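Local coordinates for LYND (Lyngbya aestuarii, PDB 4V1T), which probably acts as a YcaO-type cyclodehydratase, using ATP and magnesium to convert cysteines of a precursor peptide into thiazoline rings, at residues W497-Q502 / T715-Q720; G447-H452 / T503-P508; R323-L328 / W493-S498; T509-Y514 / R523-D528; E539-Q544 / N728-T733. All blocks are in the same frame, centred on the assembly; numbering follows the deposited sequence.

Contacts 1 and 5 lie in the core: contact 1 zips strand 491-498 to strand 716-719, and contact 5 lays helix 538-561 on strand 728-733, the next strand of the same sheet and the closest approach to the nucleotide among the five. Contacts 2, 3 and 4 are partly buried. Contacts 2 and 3 both meet the hairpin of strands 491-498 and 503-508, contact 2 with backbone bonds from a loop, contact 3 with rings and one bridging water. Contact 4, just past strand 503-508, is held by three waters and a few apolar side chains. Regular strand pairing and dry packing thus mark the buried contacts, mixed and water-bridged joints those where burial is partial.

Contact 1. Residues W497-Q502 / T715-Q720; sequences WSLTEQ and TLVIDQ
Trp497 and Val717 are tied by two backbone hydrogen bonds, Val717 N to Trp497 O at 2.8 Å and Trp497 N to Val717 O at 2.9 Å; the second is the straighter, with 160° at its hydrogen. Further along, Leu499 N gives a third bond to Thr715 O at 3.0 Å, running almost in line with the carbonyl (C=O...N 174°). Trp497 O also receives a CA-H...O contact from Leu716.

The polar side-chain work falls to Ser498. Its OG, anti to the backbone N (chi1 179°), is placed to accept a hydrogen bond from Thr500 OG1 at 3.1 Å and a weak one from Glu501 N, and is also hydrogen-bonded to the carboxylate of Glu714, just ahead of the second segment. With that hydroxyl gone, an alanine here would probably leave Thr500 OG1 and Glu714 without their common partner and the turn less firmly fixed.

Packing begins on the same side, where Ser498 CB sits only 3.4 Å from Leu716 CD2, tighter than a normal carbon contact. On the side of Val717, Leu499 CD1 presses on Val717 CG2 at 3.5 Å, the two side chains crossing at a slant. Leu499 CB rests near Thr715 OG1, and the Thr500 methyl CG2 comes within 3.4 Å of Thr715 N. Val705 of helix 697-710 touches Leu499, Thr500 and Thr715.

Trp497 with Val717 is a hydrogen-bonded antiparallel pair and Ser498 with Leu716 a non-hydrogen-bonded one. They make strand 491-498 an inner strand of an antiparallel sheet in the YcaO domain, paired also with 503-508 through the hairpin turn that follows Ser498.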
# COMPACT_ATOMS: atom_id res chain seq x y z
N TRP B 497 -8.80 30.77 21.68
CA TRP B 497 -10.13 30.56 22.25
C TRP B 497 -10.03 29.96 23.64
O TRP B 497 -9.49 28.87 23.81
CB TRP B 497 -10.98 29.67 21.34
CG TRP B 497 -12.43 29.63 21.76
CD1 TRP B 497 -13.07 28.61 22.39
CD2 TRP B 497 -13.40 30.68 21.61
NE1 TRP B 497 -14.38 28.95 22.63
CE2 TRP B 497 -14.60 30.22 22.17
CE3 TRP B 497 -13.36 31.96 21.06
CZ2 TRP B 497 -15.76 30.99 22.18
CZ3 TRP B 497 -14.50 32.74 21.08
CH2 TRP B 497 -15.69 32.25 21.64
N SER B 498 -10.55 30.68 24.62
CA SER B 498 -10.66 30.16 25.98
C SER B 498 -11.92 29.34 26.10
O SER B 498 -13.01 29.87 25.93
CB SER B 498 -10.68 31.29 27.01
OG SER B 498 -10.80 30.78 28.33
N LEU B 499 -11.77 28.05 26.38
CA LEU B 499 -12.91 27.15 26.51
C LEU B 499 -13.59 27.32 27.87
O LEU B 499 -14.76 26.97 28.04
CB LEU B 499 -12.47 25.70 26.30
CG LEU B 499 -12.20 25.31 24.84
CD1 LEU B 499 -11.39 24.04 24.75
CD2 LEU B 499 -13.51 25.15 24.08
N THR B 500 -12.85 27.86 28.84
CA THR B 500 -13.39 28.05 30.18
C THR B 500 -14.30 29.26 30.22
O THR B 500 -15.38 29.20 30.77
CB THR B 500 -12.27 28.23 31.22
OG1 THR B 500 -11.69 29.52 31.06
CG2 THR B 500 -11.20 27.17 31.06
N GLU B 501 -13.84 30.37 29.64
CA GLU B 501 -14.58 31.63 29.65
C GLU B 501 -15.36 31.84 28.34
O GLU B 501 -16.14 32.77 28.22
CB GLU B 501 -13.64 32.81 29.91
CG GLU B 501 -12.84 32.69 31.20
CD GLU B 501 -12.05 33.95 31.55
OE1 GLU B 501 -12.32 35.02 30.96
OE2 GLU B 501 -11.16 33.88 32.42
N GLN B 502 -15.14 30.95 27.38
CA GLN B 502 -15.82 31.00 26.08
C GLN B 502 -15.66 32.39 25.44
O GLN B 502 -16.64 33.06 25.10
CB GLN B 502 -17.29 30.61 26.24
CG GLN B 502 -17.80 29.70 25.12
CD GLN B 502 -17.24 28.29 25.20
OE1 GLN B 502 -17.02 27.75 26.29
NE2 GLN B 502 -17.01 27.66 24.04
N THR B 715 -7.98 26.94 30.09
CA THR B 715 -7.55 26.15 28.93
C THR B 715 -7.85 26.87 27.62
O THR B 715 -9.01 27.14 27.30
CB THR B 715 -8.23 24.76 28.90
OG1 THR B 715 -9.47 24.84 28.20
CG2 THR B 715 -8.45 24.24 30.30
N LEU B 716 -6.80 27.21 26.88
CA LEU B 716 -6.93 27.92 25.61
C LEU B 716 -6.70 26.98 24.43
O LEU B 716 -6.12 25.91 24.59
CB LEU B 716 -5.92 29.07 25.53
CG LEU B 716 -6.08 30.22 26.53
CD1 LEU B 716 -4.92 31.19 26.40
CD2 LEU B 716 -7.41 30.94 26.35
N VAL B 717 -7.17 27.39 23.25
CA VAL B 717 -6.95 26.64 22.03
C VAL B 717 -6.62 27.56 20.86
O VAL B 717 -7.30 28.57 20.66
CB VAL B 717 -8.18 25.81 21.64
CG1 VAL B 717 -7.85 24.90 20.47
CG2 VAL B 717 -8.69 25.01 22.82
N ILE B 718 -5.59 27.20 20.10
CA ILE B 718 -5.33 27.84 18.82
C ILE B 718 -5.44 26.81 17.70
O ILE B 718 -4.70 25.83 17.64
CB ILE B 718 -3.96 28.57 18.79
CG1 ILE B 718 -3.66 29.12 17.38
CG2 ILE B 718 -2.84 27.67 19.27
CD1 ILE B 718 -4.66 30.16 16.90
N ASP B 719 -6.40 27.03 16.81
CA ASP B 719 -6.61 26.15 15.69
C ASP B 719 -5.54 26.40 14.62
O ASP B 719 -5.52 27.46 14.00
CB ASP B 719 -8.02 26.33 15.11
CG ASP B 719 -8.31 25.36 13.97
OD1 ASP B 719 -7.63 24.31 13.87
OD2 ASP B 719 -9.22 25.64 13.16
N GLN B 720 -4.67 25.42 14.42
CA GLN B 720 -3.62 25.51 13.42
C GLN B 720 -3.99 24.79 12.12
O GLN B 720 -3.15 24.62 11.24
CB GLN B 720 -2.33 24.90 13.98
CG GLN B 720 -1.80 25.58 15.24
CD GLN B 720 -0.56 24.90 15.78
OE1 GLN B 720 -0.43 23.68 15.71
NE2 GLN B 720 0.35 25.70 16.33

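Contact 2. Residues G447-H452 / T503-P508; sequences GDLAIH and THKYLP
His504 meets the loop first: its carbonyl O lies 3.6 Å from Leu449 CD2, the methyl that also reaches the aliphatic part of the next side chain. At Lys505 the backbone sets CB 3.4 Å from Leu449 O, and the bend at the second torsion (chi2 -61°) folds CD back beside the same oxygen, with the lysine chain at about a right angle to the leucine. Ile451 CD1 also touches Lys505 CB, these two side chains again crossing nearly at right angles. The ammonium group NZ has Glu501 and Glu714 as long, weak ion partners.

Tyr506 carries the backbone bridge opposite Ala450. Its N donates to Leu449 O at 2.9 Å, from above the carbonyl plane by 36°, while its O takes a straighter bond from Ile451 N at 2.8 Å, close to the line of the carbonyl. The ring is met at its edge, with CD2 4.0 Å from Leu449 CB. The end of the Leu507 side chain comes nearer the loop, with CD1 4.0 Å from Ile451 CD1. Last comes Pro508, whose CD lies 3.8 Å from Ile451 O.

The loop thus occupies one edge of strand 503-508; the other edge is bonded to strand 491-498, Lys505 with Val496 and Leu507 with Thr494. Helix 443-446 touches Tyr506 through Leu446, Leu716 of strand 716-719 packs on Ile451, and His452 ND1 caps Glu454 N at the start of helix 454-457.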
# COMPACT_ATOMS: atom_id res chain seq x y z
N GLY B 447 -4.62 44.72 27.66
CA GLY B 447 -4.97 44.65 29.07
C GLY B 447 -5.06 43.24 29.61
O GLY B 447 -4.06 42.54 29.73
N ASP B 448 -6.29 42.82 29.93
CA ASP B 448 -6.53 41.58 30.66
C ASP B 448 -6.85 40.38 29.76
O ASP B 448 -6.75 39.23 30.19
CB ASP B 448 -7.67 41.77 31.67
CG ASP B 448 -7.19 42.44 32.95
OD1 ASP B 448 -6.10 42.08 33.45
OD2 ASP B 448 -7.90 43.33 33.46
N LEU B 449 -7.24 40.65 28.52
CA LEU B 449 -7.39 39.57 27.55
C LEU B 449 -6.03 38.98 27.20
O LEU B 449 -5.93 37.83 26.76
CB LEU B 449 -8.09 40.08 26.30
CG LEU B 449 -9.51 40.62 26.47
CD1 LEU B 449 -9.98 41.21 25.16
CD2 LEU B 449 -10.44 39.51 26.94
N ALA B 450 -4.99 39.77 27.39
CA ALA B 450 -3.62 39.35 27.12
C ALA B 450 -3.11 38.40 28.19
O ALA B 450 -3.43 38.56 29.37
CB ALA B 450 -2.71 40.56 27.02
N ILE B 451 -2.33 37.41 27.77
CA ILE B 451 -1.65 36.49 28.67
C ILE B 451 -0.14 36.68 28.55
O ILE B 451 0.44 36.50 27.48
CB ILE B 451 -2.05 35.04 28.37
CG1 ILE B 451 -3.47 34.80 28.89
CG2 ILE B 451 -1.10 34.05 29.04
CD1 ILE B 451 -4.19 33.68 28.22
N HIS B 452 0.49 37.07 29.65
CA HIS B 452 1.92 37.30 29.67
C HIS B 452 2.64 35.99 29.34
O HIS B 452 2.29 34.95 29.89
CB HIS B 452 2.36 37.82 31.04
CG HIS B 452 3.69 38.51 31.04
ND1 HIS B 452 4.88 37.83 30.91
CD2 HIS B 452 4.01 39.82 31.14
CE1 HIS B 452 5.88 38.69 30.95
NE2 HIS B 452 5.38 39.91 31.09
N THR B 503 -14.41 32.81 25.28
CA THR B 503 -14.09 34.08 24.64
C THR B 503 -12.65 34.05 24.13
O THR B 503 -11.94 33.08 24.34
CB THR B 503 -14.26 35.26 25.61
OG1 THR B 503 -14.09 36.48 24.89
CG2 THR B 503 -13.24 35.18 26.75
N HIS B 504 -12.24 35.12 23.47
CA HIS B 504 -10.89 35.20 22.91
C HIS B 504 -9.92 35.82 23.90
O HIS B 504 -10.19 36.86 24.46
CB HIS B 504 -10.88 36.00 21.61
CG HIS B 504 -11.44 35.27 20.44
ND1 HIS B 504 -10.79 34.21 19.85
CD2 HIS B 504 -12.58 35.45 19.73
CE1 HIS B 504 -11.50 33.76 18.83
NE2 HIS B 504 -12.59 34.50 18.74
N LYS B 505 -8.80 35.14 24.12
CA LYS B 505 -7.66 35.71 24.82
C LYS B 505 -6.53 35.91 23.82
O LYS B 505 -6.73 35.70 22.62
CB LYS B 505 -7.22 34.81 25.97
CG LYS B 505 -8.28 34.55 27.03
CD LYS B 505 -8.74 35.83 27.71
CE LYS B 505 -9.55 35.54 28.97
NZ LYS B 505 -8.71 35.51 30.19
N TYR B 506 -5.37 36.33 24.30
CA TYR B 506 -4.23 36.60 23.42
C TYR B 506 -2.91 36.12 24.01
O TYR B 506 -2.58 36.42 25.16
CB TYR B 506 -4.13 38.10 23.13
CG TYR B 506 -5.22 38.62 22.25
CD1 TYR B 506 -5.14 38.52 20.86
CD2 TYR B 506 -6.35 39.22 22.80
CE1 TYR B 506 -6.15 39.00 20.05
CE2 TYR B 506 -7.36 39.70 22.00
CZ TYR B 506 -7.27 39.59 20.63
OH TYR B 506 -8.29 40.07 19.84
N LEU B 507 -2.17 35.37 23.19
CA LEU B 507 -0.80 35.00 23.50
C LEU B 507 0.11 35.58 22.43
O LEU B 507 -0.33 35.80 21.30
CB LEU B 507 -0.63 33.48 23.54
CG LEU B 507 -1.04 32.78 24.83
CD1 LEU B 507 -2.52 32.47 24.80
CD2 LEU B 507 -0.26 31.50 25.04
N PRO B 508 1.40 35.79 22.77
CA PRO B 508 2.33 36.20 21.70
C PRO B 508 2.38 35.14 20.59
O PRO B 508 2.38 33.95 20.87
CB PRO B 508 3.68 36.35 22.43
CG PRO B 508 3.50 35.70 23.76
CD PRO B 508 2.05 35.75 24.09

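Contact 3. Residues R323-L328 / W493-S498; sequences RGFEPL and WTPVWS
Where helix 319-324 runs out into a loop, two CH-pi contacts fasten it to strand 491-498: Phe325 receives Pro495, and Trp497 receives Leu328. Pro495 CG stands 3.6 Å above the centroid of the Phe325 ring, only 8° off its normal, so all six ring carbons are about equally near. The phenyl group comes back to the strand although its CB sets off away from it.

At the other end, Trp497 CG is anti to the backbone N (chi1 -170°), swinging the indole out along the loop. Leu328 CB sits 3.7 Å over the centroid of its five-membered ring, and Pro327 CB lies 3.5 Å from CH2 of the six-membered one, so one indole face spans two residues. The loop in this way packs against a strand of the antiparallel sheet that strands 503-508 and 716-719 flank. An alanine in place of Trp497 would probably leave Pro327 and Leu328 without the surface they lie on and open a gap there.

Between the two ring contacts, a water donates to Gly324 O at 3.1 Å and to Pro495 O at 2.9 Å, serving two backbone carbonyls. Tyr506 touches Phe325 and Pro495 as well.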
# COMPACT_ATOMS: atom_id res chain seq x y z
N ARG B 323 -10.43 33.57 10.28
CA ARG B 323 -10.89 32.45 11.11
C ARG B 323 -10.41 32.53 12.56
O ARG B 323 -11.10 32.09 13.48
CB ARG B 323 -10.43 31.13 10.50
CG ARG B 323 -10.97 29.90 11.21
CD ARG B 323 -10.34 28.64 10.64
NE ARG B 323 -9.03 28.38 11.24
CZ ARG B 323 -8.15 27.50 10.76
NH1 ARG B 323 -8.42 26.80 9.67
NH2 ARG B 323 -6.99 27.34 11.38
N GLY B 324 -9.22 33.08 12.76
CA GLY B 324 -8.65 33.20 14.10
C GLY B 324 -9.50 34.03 15.05
O GLY B 324 -9.62 33.71 16.24
N PHE B 325 -10.11 35.09 14.53
CA PHE B 325 -10.91 35.99 15.34
C PHE B 325 -12.39 35.59 15.37
O PHE B 325 -13.21 36.29 15.94
CB PHE B 325 -10.76 37.43 14.85
CG PHE B 325 -9.39 37.99 15.08
CD1 PHE B 325 -8.38 37.77 14.17
CD2 PHE B 325 -9.12 38.73 16.21
CE1 PHE B 325 -7.11 38.28 14.38
CE2 PHE B 325 -7.86 39.25 16.42
CZ PHE B 325 -6.85 39.02 15.50
N GLU B 326 -12.71 34.46 14.74
CA GLU B 326 -14.06 33.89 14.81
C GLU B 326 -14.13 32.93 16.00
O GLU B 326 -13.13 32.31 16.35
CB GLU B 326 -14.39 33.17 13.51
CG GLU B 326 -14.53 34.08 12.31
CD GLU B 326 -14.77 33.32 11.02
OE1 GLU B 326 -14.54 32.08 10.99
OE2 GLU B 326 -15.19 33.96 10.02
N PRO B 327 -15.30 32.82 16.64
CA PRO B 327 -15.40 31.89 17.77
C PRO B 327 -15.28 30.43 17.35
O PRO B 327 -15.33 30.12 16.16
CB PRO B 327 -16.78 32.19 18.35
CG PRO B 327 -17.55 32.78 17.22
CD PRO B 327 -16.56 33.56 16.42
N LEU B 328 -15.12 29.53 18.33
CA LEU B 328 -14.90 28.11 18.06
C LEU B 328 -16.19 27.28 18.06
O LEU B 328 -16.88 27.20 19.08
CB LEU B 328 -13.94 27.53 19.09
CG LEU B 328 -12.75 26.74 18.55
CD1 LEU B 328 -11.82 27.64 17.75
CD2 LEU B 328 -12.01 26.10 19.71
N TRP B 493 0.28 39.60 18.71
CA TRP B 493 -0.48 38.67 19.54
C TRP B 493 -1.42 37.87 18.65
O TRP B 493 -1.96 38.39 17.68
CB TRP B 493 -1.28 39.40 20.61
CG TRP B 493 -0.47 40.23 21.56
CD1 TRP B 493 0.02 41.49 21.33
CD2 TRP B 493 -0.08 39.89 22.90
NE1 TRP B 493 0.69 41.94 22.45
CE2 TRP B 493 0.65 40.97 23.42
CE3 TRP B 493 -0.27 38.76 23.70
CZ2 TRP B 493 1.18 40.97 24.71
CZ3 TRP B 493 0.26 38.76 24.97
CH2 TRP B 493 0.98 39.85 25.47
N THR B 494 -1.60 36.59 18.99
CA THR B 494 -2.51 35.72 18.25
C THR B 494 -3.73 35.41 19.11
O THR B 494 -3.58 35.01 20.26
CB THR B 494 -1.81 34.42 17.83
OG1 THR B 494 -0.97 34.67 16.70
CG2 THR B 494 -2.82 33.34 17.46
N PRO B 495 -4.94 35.58 18.55
CA PRO B 495 -6.14 35.24 19.32
C PRO B 495 -6.24 33.75 19.58
O PRO B 495 -6.01 32.95 18.67
CB PRO B 495 -7.29 35.72 18.42
CG PRO B 495 -6.73 35.68 17.05
CD PRO B 495 -5.29 36.07 17.20
N VAL B 496 -6.59 33.40 20.81
CA VAL B 496 -6.78 32.01 21.20
C VAL B 496 -8.14 31.90 21.89
O VAL B 496 -8.57 32.82 22.60
CB VAL B 496 -5.67 31.52 22.15
CG1 VAL B 496 -4.31 31.60 21.47
CG2 VAL B 496 -5.65 32.34 23.43
N TRP B 497 -8.80 30.77 21.68
CA TRP B 497 -10.13 30.56 22.25
C TRP B 497 -10.03 29.96 23.64
O TRP B 497 -9.49 28.87 23.81
CB TRP B 497 -10.98 29.67 21.34
CG TRP B 497 -12.43 29.63 21.76
CD1 TRP B 497 -13.07 28.61 22.39
CD2 TRP B 497 -13.40 30.68 21.61
NE1 TRP B 497 -14.38 28.95 22.63
CE2 TRP B 497 -14.60 30.22 22.17
CE3 TRP B 497 -13.36 31.96 21.06
CZ2 TRP B 497 -15.76 30.99 22.18
CZ3 TRP B 497 -14.50 32.74 21.08
CH2 TRP B 497 -15.69 32.25 21.64
N SER B 498 -10.55 30.68 24.62
CA SER B 498 -10.66 30.16 25.98
C SER B 498 -11.92 29.34 26.10
O SER B 498 -13.01 29.87 25.93
CB SER B 498 -10.68 31.29 27.01
OG SER B 498 -10.80 30.78 28.33
O HOH W 1 -7.77 31.36 17.01

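Contact 4. Residues T509-Y514 / R523-D528; sequences TALCYY and RFARGD
Leu511 O is gripped by two waters, both of which go on to Asp528. Water 3 donates to Leu511 O at 2.7 Å and accepts the N-H of Asp528 N at 3.0 Å; water 4 donates to Leu511 O at 3.0 Å and to Asp528 O at 2.9 Å. A third, water 2, donates to Ala510 O at 2.8 Å and accepts Gly527 N at 3.1 Å; its bond to Tyr513 O is modelled so short that its length is doubtful.

Gly527 comes so close to the first segment that a beta carbon on it would run into Tyr513 O. Its own O lies in the plane of the Tyr514 ring, at the edge, 3.5 Å from CD1. Apolar contacts close the other end: Ala525 CB rests 4.0 Å from Leu511 CD2, and Ala510 CB meets Ala525 CB and Phe524 CE1, a ring atom brought there with Phe524 CG between the backbone N and the carbonyl carbon (chi1 59°). Asp528 OD1 forms a salt bridge with Lys731.

With no direct hydrogen bond across the two segments, the short, weakly bonded helix 509-512 and the loop at 523-528 are joined by solvent: the carbonyls of Ala510 and Leu511 take hydrogen bonds from water, and the close fit rests on a residue without a side chain.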
# COMPACT_ATOMS: atom_id res chain seq x y z
N THR B 509 2.41 35.59 19.34
CA THR B 509 2.44 34.71 18.19
C THR B 509 3.64 33.77 18.27
O THR B 509 3.59 32.64 17.78
CB THR B 509 2.49 35.52 16.88
OG1 THR B 509 1.39 36.45 16.84
CG2 THR B 509 2.39 34.62 15.67
N ALA B 510 4.71 34.23 18.92
CA ALA B 510 5.94 33.45 19.03
C ALA B 510 5.74 32.16 19.82
O ALA B 510 6.51 31.21 19.66
CB ALA B 510 7.03 34.30 19.68
N LEU B 511 4.71 32.12 20.66
CA LEU B 511 4.39 30.93 21.44
C LEU B 511 3.44 29.97 20.72
O LEU B 511 3.41 28.78 21.02
CB LEU B 511 3.77 31.32 22.79
CG LEU B 511 4.73 31.62 23.94
CD1 LEU B 511 3.92 32.01 25.16
CD2 LEU B 511 5.61 30.42 24.27
N CYS B 512 2.68 30.50 19.77
CA CYS B 512 1.58 29.77 19.15
C CYS B 512 2.00 28.95 17.92
O CYS B 512 1.30 28.03 17.54
CB CYS B 512 0.48 30.75 18.75
SG CYS B 512 -0.26 31.63 20.14
N TYR B 513 3.13 29.29 17.32
CA TYR B 513 3.59 28.62 16.11
C TYR B 513 5.10 28.39 16.14
O TYR B 513 5.83 29.12 16.81
CB TYR B 513 3.22 29.44 14.88
CG TYR B 513 1.75 29.76 14.81
CD1 TYR B 513 0.84 28.82 14.30
CD2 TYR B 513 1.25 30.98 15.25
CE1 TYR B 513 -0.51 29.11 14.24
CE2 TYR B 513 -0.09 31.27 15.19
CZ TYR B 513 -0.97 30.33 14.68
OH TYR B 513 -2.31 30.61 14.61
N TYR B 514 5.54 27.38 15.40
CA TYR B 514 6.96 27.08 15.27
C TYR B 514 7.66 28.13 14.42
O TYR B 514 7.10 28.64 13.45
CB TYR B 514 7.20 25.70 14.63
CG TYR B 514 6.66 24.53 15.41
CD1 TYR B 514 6.94 24.39 16.76
CD2 TYR B 514 5.89 23.55 14.80
CE1 TYR B 514 6.46 23.32 17.48
CE2 TYR B 514 5.40 22.48 15.51
CZ TYR B 514 5.69 22.36 16.85
OH TYR B 514 5.21 21.29 17.55
N ARG B 523 14.27 38.07 21.61
CA ARG B 523 13.88 36.69 21.41
C ARG B 523 13.39 36.09 22.72
O ARG B 523 14.14 35.43 23.42
CB ARG B 523 15.05 35.87 20.84
CG ARG B 523 15.50 36.31 19.46
CD ARG B 523 16.00 35.14 18.62
NE ARG B 523 17.39 35.33 18.19
CZ ARG B 523 17.77 35.80 17.01
NH1 ARG B 523 16.87 36.15 16.09
NH2 ARG B 523 19.06 35.93 16.74
N PHE B 524 12.12 36.34 23.04
CA PHE B 524 11.58 36.01 24.35
C PHE B 524 10.87 34.66 24.40
O PHE B 524 10.33 34.29 25.44
CB PHE B 524 10.62 37.10 24.82
CG PHE B 524 9.46 37.32 23.90
CD1 PHE B 524 8.34 36.51 23.97
CD2 PHE B 524 9.49 38.34 22.96
CE1 PHE B 524 7.27 36.71 23.11
CE2 PHE B 524 8.42 38.55 22.11
CZ PHE B 524 7.31 37.74 22.18
N ALA B 525 10.87 33.93 23.29
CA ALA B 525 10.23 32.63 23.25
C ALA B 525 10.59 31.85 22.00
O ALA B 525 10.91 32.43 20.97
CB ALA B 525 8.71 32.79 23.32
N ARG B 526 10.56 30.52 22.12
CA ARG B 526 10.58 29.60 20.99
C ARG B 526 9.35 28.70 21.09
O ARG B 526 9.13 28.05 22.12
CB ARG B 526 11.84 28.74 20.99
CG ARG B 526 13.07 29.42 20.47
CD ARG B 526 14.31 28.57 20.69
NE ARG B 526 15.53 29.30 20.35
CZ ARG B 526 16.76 28.83 20.51
NH1 ARG B 526 16.95 27.61 21.00
NH2 ARG B 526 17.80 29.58 20.17
N GLY B 527 8.54 28.68 20.04
CA GLY B 527 7.34 27.84 20.02
C GLY B 527 7.69 26.38 20.23
O GLY B 527 8.53 25.83 19.52
N ASP B 528 7.06 25.76 21.22
CA ASP B 528 7.32 24.36 21.53
C ASP B 528 6.15 23.49 21.06
O ASP B 528 5.11 24.00 20.61
CB ASP B 528 7.60 24.16 23.03
CG ASP B 528 6.45 24.61 23.92
OD1 ASP B 528 5.27 24.46 23.54
OD2 ASP B 528 6.74 25.10 25.03
O HOH W 2 7.96 30.36 17.44
O HOH W 3 5.01 27.40 22.67
O HOH W 4 4.28 26.47 19.36

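Contact 5. Residues E539-Q544 / N728-T733; sequences EEAILQ and NVVKVT
Ala541 and Ile542 lie on Val730 and Val732 in a helix-on-sheet packing: helix 538-561 lies across strand 728-733 of the antiparallel sheet, the segment axes 7.5 Å apart at an angle of -36°. Ala541 points its CB at the strand and meets Val730 CG2 at 3.7 Å. The small methyl lets the helix come near, and that same CG2, set between the backbone N and the carbonyl carbon of Val730, also reaches Ala541 O at 3.6 Å.

Ile542 leans to one flank and divides its branches between the two valines, crossing each at about a right angle. CG1 lies 4.2 Å from Val730 CG2, and CG2 stands at the same 4.2 Å from Val732 CG2. Val717 of strand 716-719 touches both Ile542 and Val730, so the helix rests on two adjacent strands. Leu538 and Leu549 of the same helix extend the apolar surface, onto Val730 and Val732.

Lys731 turns to the other face of the sheet, into a salt bridge with Asp528. Gln544, on the same helix, touches the bound ADP, and the side chain of Ala541 lies about 6 Å from that nucleotide. At the far end of the contact, Val732 CG2 comes within 3.6 Å of the backbone oxygen Ile542 O.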
# COMPACT_ATOMS: atom_id res chain seq x y z
N GLU B 539 -12.34 18.59 18.17
CA GLU B 539 -12.51 18.18 19.57
C GLU B 539 -11.64 16.97 19.87
O GLU B 539 -11.24 16.75 21.01
CB GLU B 539 -13.98 17.93 19.92
CG GLU B 539 -14.87 17.48 18.78
CD GLU B 539 -15.36 18.62 17.90
OE1 GLU B 539 -15.87 19.61 18.44
OE2 GLU B 539 -15.21 18.52 16.66
N GLU B 540 -11.36 16.18 18.85
CA GLU B 540 -10.47 15.03 18.98
C GLU B 540 -9.05 15.51 19.22
O GLU B 540 -8.33 14.99 20.07
CB GLU B 540 -10.52 14.18 17.70
CG GLU B 540 -10.26 12.70 17.90
CD GLU B 540 -10.41 11.92 16.60
OE1 GLU B 540 -11.56 11.60 16.23
OE2 GLU B 540 -9.38 11.66 15.95
N ALA B 541 -8.64 16.51 18.45
CA ALA B 541 -7.31 17.07 18.56
C ALA B 541 -7.12 17.81 19.89
O ALA B 541 -6.05 17.73 20.50
CB ALA B 541 -7.04 17.99 17.39
N ILE B 542 -8.15 18.53 20.32
CA ILE B 542 -8.10 19.25 21.58
C ILE B 542 -7.95 18.29 22.76
O ILE B 542 -7.17 18.55 23.67
CB ILE B 542 -9.37 20.11 21.78
CG1 ILE B 542 -9.37 21.27 20.79
CG2 ILE B 542 -9.43 20.65 23.21
CD1 ILE B 542 -10.67 22.05 20.75
N LEU B 543 -8.72 17.20 22.74
CA LEU B 543 -8.66 16.21 23.80
C LEU B 543 -7.25 15.64 23.95
O LEU B 543 -6.70 15.57 25.04
CB LEU B 543 -9.64 15.07 23.53
CG LEU B 543 -9.70 13.96 24.59
CD1 LEU B 543 -10.05 14.53 25.96
CD2 LEU B 543 -10.71 12.90 24.19
N GLN B 544 -6.67 15.24 22.83
CA GLN B 544 -5.33 14.69 22.84
C GLN B 544 -4.32 15.73 23.32
O GLN B 544 -3.43 15.41 24.10
CB GLN B 544 -4.94 14.17 21.45
CG GLN B 544 -3.61 13.45 21.41
CD GLN B 544 -3.59 12.19 22.25
OE1 GLN B 544 -4.36 11.25 22.00
NE2 GLN B 544 -2.72 12.17 23.27
N ASN B 728 -7.34 18.18 11.16
CA ASN B 728 -7.36 19.19 12.20
C ASN B 728 -6.11 19.14 13.05
O ASN B 728 -5.69 18.07 13.49
CB ASN B 728 -8.59 19.03 13.08
CG ASN B 728 -9.88 19.28 12.31
OD1 ASN B 728 -10.67 18.37 12.10
ND2 ASN B 728 -10.10 20.52 11.90
N VAL B 729 -5.51 20.30 13.28
CA VAL B 729 -4.36 20.43 14.16
C VAL B 729 -4.57 21.61 15.09
O VAL B 729 -4.95 22.70 14.64
CB VAL B 729 -3.05 20.61 13.37
CG1 VAL B 729 -1.86 20.69 14.33
CG2 VAL B 729 -2.86 19.46 12.40
N VAL B 730 -4.31 21.41 16.38
CA VAL B 730 -4.44 22.48 17.37
C VAL B 730 -3.25 22.52 18.31
O VAL B 730 -2.48 21.57 18.40
CB VAL B 730 -5.68 22.30 18.24
CG1 VAL B 730 -6.95 22.33 17.40
CG2 VAL B 730 -5.59 21.00 19.03
N LYS B 731 -3.10 23.64 19.00
CA LYS B 731 -2.23 23.71 20.16
C LYS B 731 -3.09 24.11 21.34
O LYS B 731 -3.71 25.17 21.33
CB LYS B 731 -1.08 24.70 19.96
CG LYS B 731 -0.20 24.87 21.20
CD LYS B 731 1.04 25.71 20.91
CE LYS B 731 2.03 25.68 22.08
NZ LYS B 731 2.77 24.38 22.14
N VAL B 732 -3.15 23.23 22.34
CA VAL B 732 -3.84 23.51 23.58
C VAL B 732 -2.86 24.05 24.61
O VAL B 732 -1.79 23.47 24.81
CB VAL B 732 -4.51 22.25 24.14
CG1 VAL B 732 -5.36 22.60 25.34
CG2 VAL B 732 -5.35 21.58 23.05
N THR B 733 -3.23 25.15 25.26
CA THR B 733 -2.39 25.79 26.26
C THR B 733 -3.15 26.00 27.55
O THR B 733 -4.21 26.63 27.55
CB THR B 733 -1.86 27.15 25.76
OG1 THR B 733 -0.97 26.92 24.67
CG2 THR B 733 -1.10 27.90 26.87